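PDB 4CY9: DPSA, which probably oxidises and stores iron inside a twelve-subunit, ferritin-like Dps shell and may also bind DNA. Local coordinates for residues His29-Leu34 / Arg146-Phe151; Arg124-Glu129 / Asp139-Gln144; Tyr98-Ala103 / Leu109-Val114. All coordinates share one frame; numbering follows the deposited sequence. Where two conformers were deposited one is given.

Interaction 1: residues His29-Leu34 / Arg146-Phe151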
ATOM      1  N   HIS A  29      13.500  32.214  -4.296  1.00  7.91           N
ATOM      2  CA  HIS A  29      13.108  32.931  -3.065  1.00  8.61           C
ATOM      3  C   HIS A  29      11.615  33.089  -2.930  1.00  9.05           C
ATOM      4  O   HIS A  29      11.085  32.993  -1.865  1.00  9.57           O
ATOM      5  CB  HIS A  29      13.741  34.392  -3.155  1.00  8.83           C
ATOM      6  CG  HIS A  29      15.242  34.368  -3.040  1.00 10.59           C
ATOM      7  ND1 HIS A  29      15.929  33.508  -2.217  1.00 11.00           N
ATOM      8  CD2 HIS A  29      16.188  35.184  -3.662  1.00 11.66           C
ATOM      9  CE1 HIS A  29      17.278  33.783  -2.353  1.00 12.83           C
ATOM     10  NE2 HIS A  29      17.418  34.771  -3.231  1.00 12.24           N
ATOM     11  N   ALA A  30      10.946  33.382  -4.063  1.00  7.66           N
ATOM     12  CA  ALA A  30       9.468  33.495  -3.975  1.00  9.31           C
ATOM     13  C   ALA A  30       8.779  32.198  -3.541  1.00  8.99           C
ATOM     14  O   ALA A  30       7.803  32.285  -2.764  1.00  9.26           O
ATOM     15  CB  ALA A  30       8.816  34.077  -5.257  1.00  8.80           C
ATOM     16  N   LEU A  31       9.235  31.072  -4.072  1.00  9.66           N
ATOM     17  CA  LEU A  31       8.568  29.806  -3.715  1.00  8.57           C
ATOM     18  C   LEU A  31       8.916  29.470  -2.252  1.00  8.58           C
ATOM     19  O   LEU A  31       8.022  28.983  -1.539  1.00  8.28           O
ATOM     20  CB  LEU A  31       9.092  28.682  -4.644  1.00  8.86           C
ATOM     21  CG  LEU A  31       8.505  28.884  -6.083  1.00  8.46           C
ATOM     22  CD1 LEU A  31       9.341  27.859  -6.963  1.00  8.72           C
ATOM     23  CD2 LEU A  31       6.993  28.473  -6.159  1.00  8.97           C
ATOM     24  N   ASN A  32      10.153  29.766  -1.784  1.00  8.38           N
ATOM     25  CA  ASN A  32      10.449  29.438  -0.380  1.00  8.52           C
ATOM     26  C   ASN A  32       9.692  30.347   0.527  1.00  9.91           C
ATOM     27  O   ASN A  32       9.126  29.893   1.538  1.00  9.69           O
ATOM     28  CB  ASN A  32      11.943  29.626  -0.162  1.00  9.48           C
ATOM     29  CG  ASN A  32      12.758  28.418  -0.701  1.00 12.40           C
ATOM     30  OD1 ASN A  32      12.240  27.306  -0.883  1.00 13.65           O
ATOM     31  ND2 ASN A  32      14.110  28.655  -0.926  1.00 11.51           N
ATOM     32  N   ASP A  33       9.603  31.647   0.166  1.00  8.74           N
ATOM     33  CA  ASP A  33       8.806  32.539   1.047  1.00  9.83           C
ATOM     34  C   ASP A  33       7.315  32.091   1.004  1.00  9.65           C
ATOM     35  O   ASP A  33       6.649  32.062   2.054  1.00  9.51           O
ATOM     36  CB  ASP A  33       8.945  33.955   0.452  1.00 10.11           C
ATOM     37  CG  ASP A  33       8.495  35.086   1.421  1.00 14.85           C
ATOM     38  OD1 ASP A  33       7.682  34.864   2.363  1.00 14.94           O
ATOM     39  OD2 ASP A  33       9.076  36.187   1.206  1.00 16.93           O
ATOM     40  N   LEU A  34       6.822  31.597  -0.146  1.00  8.64           N
ATOM     41  CA  LEU A  34       5.435  31.205  -0.188  1.00  8.64           C
ATOM     42  C   LEU A  34       5.184  29.947   0.697  1.00  8.24           C
ATOM     43  O   LEU A  34       4.190  29.960   1.433  1.00  8.95           O
ATOM     44  CB  LEU A  34       5.080  30.780  -1.665  1.00  7.99           C
ATOM     45  CG  LEU A  34       3.620  30.276  -1.809  1.00  8.20           C
ATOM     46  CD1 LEU A  34       2.567  31.362  -1.407  1.00  9.17           C
ATOM     47  CD2 LEU A  34       3.390  30.060  -3.373  1.00  9.31           C
ATOM     48  N   ARG A 146       0.726  27.091 -13.662  1.00 10.35           N
ATOM     49  CA  ARG A 146      -0.728  26.693 -13.702  1.00  9.67           C
ATOM     50  C   ARG A 146      -1.161  26.135 -12.356  1.00 10.00           C
ATOM     51  O   ARG A 146      -2.232  26.495 -11.840  1.00  9.82           O
ATOM     52  CB  ARG A 146      -0.953  25.618 -14.786  1.00 10.38           C
ATOM     53  CG  ARG A 146      -2.507  25.310 -14.871  1.00 10.83           C
ATOM     54  CD  ARG A 146      -2.854  24.452 -16.170  1.00 10.47           C
ATOM     55  NE  ARG A 146      -2.258  23.092 -16.015  1.00 11.77           N
ATOM     56  CZ  ARG A 146      -1.165  22.676 -16.667  1.00 13.53           C
ATOM     57  NH1 ARG A 146      -0.481  23.458 -17.538  1.00 13.26           N
ATOM     58  NH2 ARG A 146      -0.664  21.415 -16.421  1.00 14.48           N
ATOM     59  N   ASP A 147      -0.309  25.315 -11.742  1.00  9.19           N
ATOM     60  CA  ASP A 147      -0.676  24.791 -10.411  1.00 10.08           C
ATOM     61  C   ASP A 147      -0.851  25.927  -9.380  1.00  9.89           C
ATOM     62  O   ASP A 147      -1.800  25.868  -8.559  1.00 11.07           O
ATOM     63  CB  ASP A 147       0.422  23.808  -9.902  1.00 11.14           C
ATOM     64  CG  ASP A 147       0.318  22.414 -10.616  1.00 18.07           C
ATOM     65  OD1 ASP A 147      -0.674  22.108 -11.287  1.00 17.62           O
ATOM     66  OD2 ASP A 147       1.270  21.647 -10.448  1.00 16.47           O
ATOM     67  N   LEU A 148       0.023  26.931  -9.430  1.00  8.71           N
ATOM     68  CA  LEU A 148      -0.105  28.051  -8.465  1.00  9.99           C
ATOM     69  C   LEU A 148      -1.395  28.803  -8.769  1.00 10.95           C
ATOM     70  O   LEU A 148      -2.121  29.190  -7.794  1.00 10.47           O
ATOM     71  CB  LEU A 148       1.074  29.058  -8.628  1.00  8.72           C
ATOM     72  CG  LEU A 148       2.415  28.356  -8.156  1.00  8.86           C
ATOM     73  CD1 LEU A 148       3.673  29.148  -8.673  1.00 10.67           C
ATOM     74  CD2 LEU A 148       2.486  28.309  -6.587  1.00  9.74           C
ATOM     75  N   GLU A 149      -1.712  29.048 -10.063  1.00 10.45           N
ATOM     76  CA  GLU A 149      -2.975  29.749 -10.362  1.00  9.03           C
ATOM     77  C   GLU A 149      -4.178  28.924  -9.917  1.00 10.55           C
ATOM     78  O   GLU A 149      -5.207  29.510  -9.505  1.00 11.27           O
ATOM     79  CB  GLU A 149      -3.083  29.946 -11.887  1.00  9.71           C
ATOM     80  CG  GLU A 149      -2.102  31.007 -12.337  1.00 12.45           C
ATOM     81  CD  GLU A 149      -2.086  31.123 -13.873  1.00 19.76           C
ATOM     82  OE1 GLU A 149      -2.492  30.169 -14.606  1.00 16.39           O
ATOM     83  OE2 GLU A 149      -1.491  32.157 -14.359  1.00 20.29           O
ATOM     84  N   GLN A 150      -4.107  27.577  -9.982  1.00  9.57           N
ATOM     85  CA  GLN A 150      -5.271  26.805  -9.578  1.00 10.87           C
ATOM     86  C   GLN A 150      -5.436  26.857  -8.049  1.00 12.75           C
ATOM     87  O   GLN A 150      -6.566  26.855  -7.523  1.00 12.42           O
ATOM     88  CB  GLN A 150      -5.201  25.300 -10.027  1.00 10.38           C
ATOM     89  CG  GLN A 150      -5.266  25.243 -11.641  1.00  9.42           C
ATOM     90  CD  GLN A 150      -6.600  25.805 -12.177  1.00 11.33           C
ATOM     91  OE1 GLN A 150      -7.782  25.480 -11.618  1.00 12.82           O
ATOM     92  NE2 GLN A 150      -6.485  26.670 -13.076  1.00  9.21           N
ATOM     93  N   PHE A 151      -4.295  26.904  -7.349  1.00 10.53           N
ATOM     94  CA  PHE A 151      -4.509  27.000  -5.869  1.00 11.58           C
ATOM     95  C   PHE A 151      -4.984  28.434  -5.535  1.00 11.55           C
ATOM     96  O   PHE A 151      -5.862  28.597  -4.627  1.00 11.75           O
ATOM     97  CB  PHE A 151      -3.195  26.825  -5.078  1.00 13.82           C
ATOM     98  CG  PHE A 151      -3.502  26.837  -3.567  1.00 15.94           C
ATOM     99  CD1 PHE A 151      -4.161  25.783  -2.934  1.00 15.48           C
ATOM    100  CD2 PHE A 151      -3.213  27.966  -2.844  1.00 18.31           C
ATOM    101  CE1 PHE A 151      -4.457  25.817  -1.681  1.00 15.29           C
ATOM    102  CE2 PHE A 151      -3.374  27.928  -1.428  1.00 15.15           C
ATOM    103  CZ  PHE A 151      -4.057  26.828  -0.872  1.00 17.23           C
TER
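Leu34 and Leu148 share one flat neighbour, Tyr116, whose side chain packs on both of them; between the two segments themselves the contact is entirely aliphatic, made by Leu31 and Leu34 against Leu148. The ring of Phe151 in turn meets the ring of Tyr116, with the two planes at about 45°.

Leu148 divides its two methyls between two partners: CD2 lies 3.8 Å from Leu34 CD2, while CD1 is 4.2 Å from Leu31 CD2. Leu31 and Leu34 stand three residues apart, which places both on the same side of their helix. With CB already aimed at helix 135-158 and CG trans to the backbone nitrogen (chi1 177°), Leu34 sends CD2 to Leu148, and the two side chains pass alongside each other in opposite directions instead of meeting end on. The backbones remain well apart, with Leu31 CA and Leu148 CA, the closest such pair, at 10.0 Å. Only 91 Å² is buried between the segments, as expected when a few methyl groups bridge a wide gap.

Charged groups on other sides of the two helices have their own partners. Asp33 OD2 forms a salt bridge with Arg93 NH1 and a hydrogen bond with Trp95 NE1, and Glu149 forms a salt bridge with Arg74 of a second subunit.

All three leucines are buried, and the centre of the contact lies about 3 Å from the centre of the chain. The contact therefore joins helices 14-44 and 135-158 across the core of the four-helix bundle, with Leu31 also packing on Val71 of helix 50-77 and Leu34 on Val115 of helix 105-133.

Interaction 2: residues Arg124-Glu129 / Asp139-Gln144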
ATOM      1  N   ARG A 124       4.971  34.282 -14.337  1.00 10.39           N
ATOM      2  CA  ARG A 124       4.645  34.464 -15.773  1.00 12.28           C
ATOM      3  C   ARG A 124       5.798  35.242 -16.463  1.00 11.72           C
ATOM      4  O   ARG A 124       6.101  34.936 -17.626  1.00 13.92           O
ATOM      5  CB  ARG A 124       3.371  35.363 -15.893  1.00 16.98           C
ATOM      6  CG  ARG A 124       2.148  34.543 -15.896  1.00 25.78           C
ATOM      7  CD  ARG A 124       0.860  35.303 -16.426  1.00 25.74           C
ATOM      8  NE  ARG A 124      -0.185  34.284 -16.236  1.00 25.34           N
ATOM      9  CZ  ARG A 124      -0.510  33.359 -17.172  1.00 26.93           C
ATOM     10  NH1 ARG A 124      -0.020  33.493 -18.398  1.00 22.62           N
ATOM     11  NH2 ARG A 124      -1.414  32.393 -16.934  1.00 18.81           N
ATOM     12  N   ALA A 125       6.380  36.213 -15.749  1.00 11.74           N
ATOM     13  CA  ALA A 125       7.522  36.986 -16.279  1.00 12.26           C
ATOM     14  C   ALA A 125       8.712  36.040 -16.471  1.00 13.85           C
ATOM     15  O   ALA A 125       9.434  36.093 -17.510  1.00 12.51           O
ATOM     16  CB  ALA A 125       7.942  38.159 -15.379  1.00 14.06           C
ATOM     17  N   ALA A 126       8.945  35.156 -15.506  1.00 10.42           N
ATOM     18  CA  ALA A 126      10.054  34.206 -15.619  1.00 10.77           C
ATOM     19  C   ALA A 126       9.811  33.224 -16.777  1.00 10.54           C
ATOM     20  O   ALA A 126      10.812  32.808 -17.440  1.00 10.46           O
ATOM     21  CB  ALA A 126      10.228  33.387 -14.230  1.00  8.62           C
ATOM     22  N   VAL A 127       8.559  32.768 -17.040  1.00  9.91           N
ATOM     23  CA  VAL A 127       8.266  31.879 -18.202  1.00  9.78           C
ATOM     24  C   VAL A 127       8.709  32.590 -19.500  1.00 12.36           C
ATOM     25  O   VAL A 127       9.342  31.978 -20.400  1.00 12.27           O
ATOM     26  CB  VAL A 127       6.768  31.604 -18.289  1.00  9.92           C
ATOM     27  CG1 VAL A 127       6.377  31.000 -19.627  1.00 11.60           C
ATOM     28  CG2 VAL A 127       6.416  30.598 -17.088  1.00  9.29           C
ATOM     29  N   GLU A 128       8.351  33.872 -19.557  1.00 12.02           N
ATOM     30  CA  GLU A 128       8.644  34.580 -20.835  1.00 14.99           C
ATOM     31  C   GLU A 128      10.177  34.714 -20.995  1.00 15.72           C
ATOM     32  O   GLU A 128      10.703  34.426 -22.087  1.00 15.05           O
ATOM     33  CB  GLU A 128       7.969  36.001 -20.687  1.00 16.97           C
ATOM     34  CG  GLU A 128       8.705  37.060 -21.522  1.00 30.22           C
ATOM     35  CD  GLU A 128       8.035  37.214 -22.843  1.00 47.37           C
ATOM     36  OE1 GLU A 128       7.216  36.297 -23.161  1.00 51.25           O
ATOM     37  OE2 GLU A 128       8.310  38.233 -23.571  1.00 56.36           O
ATOM     38  N   GLU A 129      10.921  35.015 -19.930  1.00 13.44           N
ATOM     39  CA  GLU A 129      12.416  35.046 -20.043  1.00 14.44           C
ATOM     40  C   GLU A 129      12.986  33.689 -20.319  1.00 15.56           C
ATOM     41  O   GLU A 129      13.957  33.545 -21.120  1.00 14.07           O
ATOM     42  CB  GLU A 129      13.094  35.588 -18.746  1.00 17.51           C
ATOM     43  CG  GLU A 129      12.682  37.011 -18.427  1.00 24.57           C
ATOM     44  CD  GLU A 129      12.906  37.940 -19.668  1.00 41.75           C
ATOM     45  OE1 GLU A 129      13.948  37.752 -20.416  1.00 33.95           O
ATOM     46  OE2 GLU A 129      12.004  38.802 -19.956  1.00 50.01           O
ATOM     47  N   ASP A 139       9.324  25.029 -19.842  1.00  9.63           N
ATOM     48  CA  ASP A 139       8.258  24.038 -19.618  1.00 10.64           C
ATOM     49  C   ASP A 139       8.101  23.796 -18.105  1.00 10.47           C
ATOM     50  O   ASP A 139       6.945  23.581 -17.640  1.00  9.58           O
ATOM     51  CB  ASP A 139       8.683  22.769 -20.376  1.00 12.09           C
ATOM     52  CG  ASP A 139       7.734  21.641 -20.213  1.00 17.38           C
ATOM     53  OD1 ASP A 139       6.617  21.700 -20.631  1.00 16.43           O
ATOM     54  OD2 ASP A 139       8.076  20.638 -19.594  1.00 17.12           O
ATOM     55  N   LEU A 140       9.174  23.666 -17.374  1.00  9.36           N
ATOM     56  CA  LEU A 140       9.037  23.387 -15.916  1.00  9.06           C
ATOM     57  C   LEU A 140       8.239  24.556 -15.307  1.00 10.14           C
ATOM     58  O   LEU A 140       7.252  24.322 -14.509  1.00 10.02           O
ATOM     59  CB  LEU A 140      10.454  23.426 -15.321  1.00  9.44           C
ATOM     60  CG  LEU A 140      10.479  23.402 -13.757  1.00 11.22           C
ATOM     61  CD1 LEU A 140       9.898  22.026 -13.268  1.00 11.45           C
ATOM     62  CD2 LEU A 140      11.954  23.553 -13.278  1.00 12.16           C
ATOM     63  N   LEU A 141       8.616  25.810 -15.661  1.00  9.27           N
ATOM     64  CA  LEU A 141       7.949  26.919 -15.008  1.00  9.84           C
ATOM     65  C   LEU A 141       6.459  27.028 -15.420  1.00  8.52           C
ATOM     66  O   LEU A 141       5.617  27.467 -14.602  1.00  8.88           O
ATOM     67  CB  LEU A 141       8.666  28.278 -15.385  1.00  8.28           C
ATOM     68  CG  LEU A 141      10.092  28.364 -14.800  1.00  9.05           C
ATOM     69  CD1 LEU A 141      10.744  29.625 -15.436  1.00  9.64           C
ATOM     70  CD2 LEU A 141      10.064  28.463 -13.260  1.00 10.58           C
ATOM     71  N   ILE A 142       6.138  26.712 -16.672  1.00  8.70           N
ATOM     72  CA  ILE A 142       4.689  26.815 -17.063  1.00  9.61           C
ATOM     73  C   ILE A 142       3.776  25.848 -16.267  1.00  9.20           C
ATOM     74  O   ILE A 142       2.686  26.275 -15.882  1.00  9.82           O
ATOM     75  CB  ILE A 142       4.550  26.526 -18.587  1.00 11.78           C
ATOM     76  CG1 ILE A 142       5.143  27.724 -19.275  1.00 12.57           C
ATOM     77  CG2 ILE A 142       3.038  26.420 -18.918  1.00 15.55           C
ATOM     78  CD1 ILE A 142       5.284  27.404 -20.839  1.00 15.43           C
ATOM     79  N   GLY A 143       4.202  24.602 -16.073  1.00  9.29           N
ATOM     80  CA  GLY A 143       3.393  23.678 -15.249  1.00 10.20           C
ATOM     81  C   GLY A 143       3.238  24.191 -13.779  1.00  9.83           C
ATOM     82  O   GLY A 143       2.121  24.077 -13.211  1.00 10.29           O
ATOM     83  N   GLN A 144       4.303  24.744 -13.188  1.00  9.93           N
ATOM     84  CA  GLN A 144       4.247  25.303 -11.842  1.00 10.02           C
ATOM     85  C   GLN A 144       3.291  26.477 -11.800  1.00 10.34           C
ATOM     86  O   GLN A 144       2.456  26.602 -10.883  1.00  9.99           O
ATOM     87  CB  GLN A 144       5.641  25.790 -11.401  1.00  8.69           C
ATOM     88  CG  GLN A 144       6.591  24.523 -11.364  1.00  9.76           C
ATOM     89  CD  GLN A 144       7.916  24.881 -10.777  1.00 14.51           C
ATOM     90  OE1 GLN A 144       8.294  26.056 -10.852  1.00 16.74           O
ATOM     91  NE2 GLN A 144       8.713  23.899 -10.255  1.00 10.43           N
TER
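Val127 packs against Leu141 and Ile142 in the antiparallel hairpin formed by the last two long helices of the ferritin-like four-helix bundle. The short segments 124-129 and 139-144 have axes 9.0 Å apart and a signed crossing angle of -158°. Their backbones come close, with Val127 CA only 5.9 Å from Leu141 CA.

The side chains differ in how they are set against each other. Val127 and Leu141 lie alongside each other, running in opposite senses, and Val127 CG2 rests 3.7 Å from Leu141 CB, near the root of the leucine. That leaves the far end of Leu141 for Ala126: CD1 is 4.0 Å from Ala126 CB and also lies against the carbonyl of the same residue. Against Ile142, by contrast, Val127 is turned through about a right angle. In all, 180 Å² is buried between the segments without a hydrogen bond across them.

On its inner side the hairpin meets helix 14-44, where Ala126 touches Val23 and Leu141 touches Leu24. Its outer side faces other subunits: Arg124 forms a salt bridge with Asp134 of a second subunit, and Asp139 one with Arg146 of a fourth.

Both branches of the valine are used, CG2 on Leu141 and CG1 on Ile142. With Val127 CG1 trans to its backbone nitrogen (chi1 166°), this methyl lies 3.5 Å from Ile142 CG1.

Interaction 3: residues Tyr98-Ala103 / Leu109-Val114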
ATOM      1  N   TYR A  98       4.735  38.637   4.584  1.00 13.12           N
ATOM      2  CA  TYR A  98       3.257  38.530   4.819  1.00 12.70           C
ATOM      3  C   TYR A  98       2.953  39.151   6.174  1.00 14.25           C
ATOM      4  O   TYR A  98       3.663  38.914   7.142  1.00 14.77           O
ATOM      5  CB  TYR A  98       2.937  37.021   4.892  1.00 12.39           C
ATOM      6  CG  TYR A  98       1.471  36.733   4.971  1.00 11.82           C
ATOM      7  CD1 TYR A  98       0.659  36.841   3.822  1.00 11.57           C
ATOM      8  CD2 TYR A  98       0.935  36.316   6.218  1.00 10.92           C
ATOM      9  CE1 TYR A  98      -0.693  36.513   3.908  1.00 11.22           C
ATOM     10  CE2 TYR A  98      -0.418  35.951   6.334  1.00 11.13           C
ATOM     11  CZ  TYR A  98      -1.236  36.101   5.179  1.00 11.11           C
ATOM     12  OH  TYR A  98      -2.561  35.722   5.314  1.00 11.18           O
ATOM     13  N   SER A  99       1.856  39.947   6.200  1.00 15.64           N
ATOM     14  CA  SER A  99       1.690  40.909   7.338  1.00 17.96           C
ATOM     15  C   SER A  99       0.569  40.501   8.290  1.00 19.66           C
ATOM     16  O   SER A  99       0.318  41.254   9.250  1.00 22.80           O
ATOM     17  CB  SER A  99       1.309  42.349   6.772  1.00 21.53           C
ATOM     18  OG  SER A  99       0.101  42.254   6.019  1.00 27.39           O
ATOM     19  N   ILE A 100      -0.117  39.372   8.103  1.00 14.82           N
ATOM     20  CA  ILE A 100      -1.260  38.956   8.936  0.50 13.98           C
ATOM     21  C   ILE A 100      -0.766  37.978  10.019  1.00 15.34           C
ATOM     22  O   ILE A 100      -0.079  36.961   9.651  1.00 14.48           O
ATOM     23  CB  ILE A 100      -2.328  38.189   8.094  0.50 12.03           C
ATOM     24  CG1 ILE A 100      -2.728  39.064   6.874  0.50 12.39           C
ATOM     25  CG2 ILE A 100      -3.580  37.924   8.956  0.50 12.73           C
ATOM     26  CD1 ILE A 100      -3.199  40.510   7.251  0.50 13.03           C
ATOM     27  N   GLY A 101      -1.079  38.244  11.309  1.00 13.10           N
ATOM     28  CA  GLY A 101      -0.713  37.209  12.343  1.00 13.50           C
ATOM     29  C   GLY A 101      -1.948  36.302  12.536  1.00 14.21           C
ATOM     30  O   GLY A 101      -2.436  35.598  11.600  1.00 16.08           O
ATOM     31  N   ARG A 102      -2.460  36.242  13.774  1.00 13.43           N
ATOM     32  CA  ARG A 102      -3.652  35.437  13.967  1.00 12.65           C
ATOM     33  C   ARG A 102      -4.841  36.181  13.346  1.00 17.15           C
ATOM     34  O   ARG A 102      -5.011  37.444  13.545  1.00 17.04           O
ATOM     35  CB  ARG A 102      -3.901  35.248  15.502  1.00 15.50           C
ATOM     36  CG  ARG A 102      -5.188  34.492  15.735  1.00 18.36           C
ATOM     37  CD  ARG A 102      -5.610  34.853  17.157  1.00 26.73           C
ATOM     38  NE  ARG A 102      -4.736  34.227  18.045  1.00 24.05           N
ATOM     39  CZ  ARG A 102      -3.921  34.777  18.988  1.00 24.56           C
ATOM     40  NH1 ARG A 102      -3.649  36.061  19.204  1.00 24.44           N
ATOM     41  NH2 ARG A 102      -3.273  33.912  19.746  1.00 24.74           N
ATOM     42  N   ALA A 103      -5.703  35.502  12.592  1.00 14.32           N
ATOM     43  CA  ALA A 103      -6.879  36.201  11.976  1.00 12.61           C
ATOM     44  C   ALA A 103      -7.849  35.190  11.509  1.00 12.03           C
ATOM     45  O   ALA A 103      -7.542  34.023  11.375  1.00 11.16           O
ATOM     46  CB  ALA A 103      -6.452  37.061  10.718  1.00 13.58           C
ATOM     47  N   LEU A 109      -7.376  34.387   3.789  1.00 10.70           N
ATOM     48  CA  LEU A 109      -7.510  34.010   2.349  1.00 11.67           C
ATOM     49  C   LEU A 109      -7.462  35.305   1.504  1.00 12.31           C
ATOM     50  O   LEU A 109      -6.881  35.274   0.419  1.00 10.71           O
ATOM     51  CB  LEU A 109      -8.874  33.291   2.089  1.00 13.17           C
ATOM     52  CG  LEU A 109      -8.835  31.842   2.698  1.00 15.02           C
ATOM     53  CD1 LEU A 109     -10.127  31.104   2.322  1.00 15.68           C
ATOM     54  CD2 LEU A 109      -7.620  31.016   2.209  1.00 15.47           C
ATOM     55  N   GLY A 110      -8.098  36.424   1.929  1.00 12.14           N
ATOM     56  CA  GLY A 110      -7.937  37.711   1.248  1.00 13.71           C
ATOM     57  C   GLY A 110      -6.474  38.101   1.028  1.00 14.06           C
ATOM     58  O   GLY A 110      -6.076  38.561  -0.066  1.00 13.76           O
ATOM     59  N   ALA A 111      -5.647  38.013   2.119  1.00 11.35           N
ATOM     60  CA  ALA A 111      -4.239  38.428   2.034  1.00 12.59           C
ATOM     61  C   ALA A 111      -3.457  37.394   1.202  1.00 11.61           C
ATOM     62  O   ALA A 111      -2.569  37.786   0.438  1.00 12.39           O
ATOM     63  CB  ALA A 111      -3.633  38.485   3.433  1.00 14.06           C
ATOM     64  N   LEU A 112      -3.773  36.114   1.303  1.00 10.38           N
ATOM     65  CA  LEU A 112      -3.066  35.157   0.486  0.50 11.74           C
ATOM     66  C   LEU A 112      -3.411  35.298  -1.021  1.00 11.21           C
ATOM     67  O   LEU A 112      -2.553  35.023  -1.893  1.00 12.06           O
ATOM     68  CB  LEU A 112      -3.437  33.780   1.066  0.50 12.10           C
ATOM     69  CG  LEU A 112      -2.625  32.588   0.621  0.50 12.33           C
ATOM     70  CD1 LEU A 112      -1.130  32.752   0.888  0.50 11.67           C
ATOM     71  CD2 LEU A 112      -3.162  31.297   1.265  0.50 10.65           C
ATOM     72  N   ASP A 113      -4.614  35.739  -1.352  1.00 10.75           N
ATOM     73  CA  ASP A 113      -4.970  36.028  -2.758  1.00 11.20           C
ATOM     74  C   ASP A 113      -3.929  37.092  -3.321  1.00 13.15           C
ATOM     75  O   ASP A 113      -3.380  36.917  -4.424  1.00 12.28           O
ATOM     76  CB  ASP A 113      -6.382  36.568  -2.845  1.00 11.53           C
ATOM     77  CG  ASP A 113      -6.847  36.831  -4.273  1.00 16.72           C
ATOM     78  OD1 ASP A 113      -6.307  36.217  -5.174  1.00 13.90           O
ATOM     79  OD2 ASP A 113      -7.848  37.590  -4.457  1.00 16.49           O
ATOM     80  N   VAL A 114      -3.607  38.115  -2.509  1.00 12.45           N
ATOM     81  CA  VAL A 114      -2.647  39.134  -2.984  1.00 12.12           C
ATOM     82  C   VAL A 114      -1.243  38.546  -3.081  1.00 12.44           C
ATOM     83  O   VAL A 114      -0.505  38.858  -4.061  1.00 10.99           O
ATOM     84  CB  VAL A 114      -2.676  40.307  -1.959  1.00 14.85           C
ATOM     85  CG1 VAL A 114      -1.555  41.329  -2.265  1.00 16.97           C
ATOM     86  CG2 VAL A 114      -4.091  40.955  -1.982  1.00 16.97           C
TER
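Tyr98 lays the hydroxyl end of its ring against the methyl of Ala111. Ala111 CB is 3.6 Å from Tyr98 CE1 and 3.5 Å from Tyr98 OH, and it approaches obliquely, so the contact follows one side of the phenol instead of centring on the ring. At the ring edge, close to the ring plane, the next backbone nitrogen follows: Leu112 N lies 4.1 Å from Tyr98 CE1. With CG trans to the backbone nitrogen (chi1 -174°), the ring is placed with CE1 and OH against Ala111. The polar end is satisfied separately, by a hydrogen bond between Tyr98 OH and His108 ND1.

Ile100 brings a second side chain to the same methyl, with CG1 3.6 Å from Ala111 CB; since this residue has two conformers, that contact is less certain. The nearest alpha carbons are Ile100 CA and Ala111 CA, 7.5 Å apart, and 144 Å² is buried between the segments.

In the ferritin-like fold, residues 98-103 belong to the long connection between the second and third bundle helices, 50-77 and 105-133. In Dps proteins this connection carries a short helix, here 86-92. The loop now packs on the first turns of the helix it is about to enter. Tyr98 also touches Thr37 and Val41, which extends the contact to helix 14-44, and Ile100 O accepts a hydrogen bond from His40 NE2. Towards the neighbours, Tyr98 packs on Thr85 of a third subunit, and Arg102 NE forms a salt bridge with Glu160 OE2 of a fifth.

Overall arrangement
From the N terminus, helix 14-44 supplies residues 29-34, whose partners arrive 112 residues later on helix 135-158, so interaction 1 closes the longest loop. The other two contacts fall within that loop, one after the other. Interaction 3 comes first, with only five residues between its segments, and fastens the connection after helix 86-92 to helix 105-133. Interaction 2 follows, closing the turn from that helix into 135-158. Interactions 2 and 3 lie on opposite sides of the chain's centre, their own centres about 25 Å apart, while interaction 1 sits near the middle. Interactions 1 and 2 touch directly through a salt bridge, Glu149 OE2 to Arg124 NH2 at 2.6 Å.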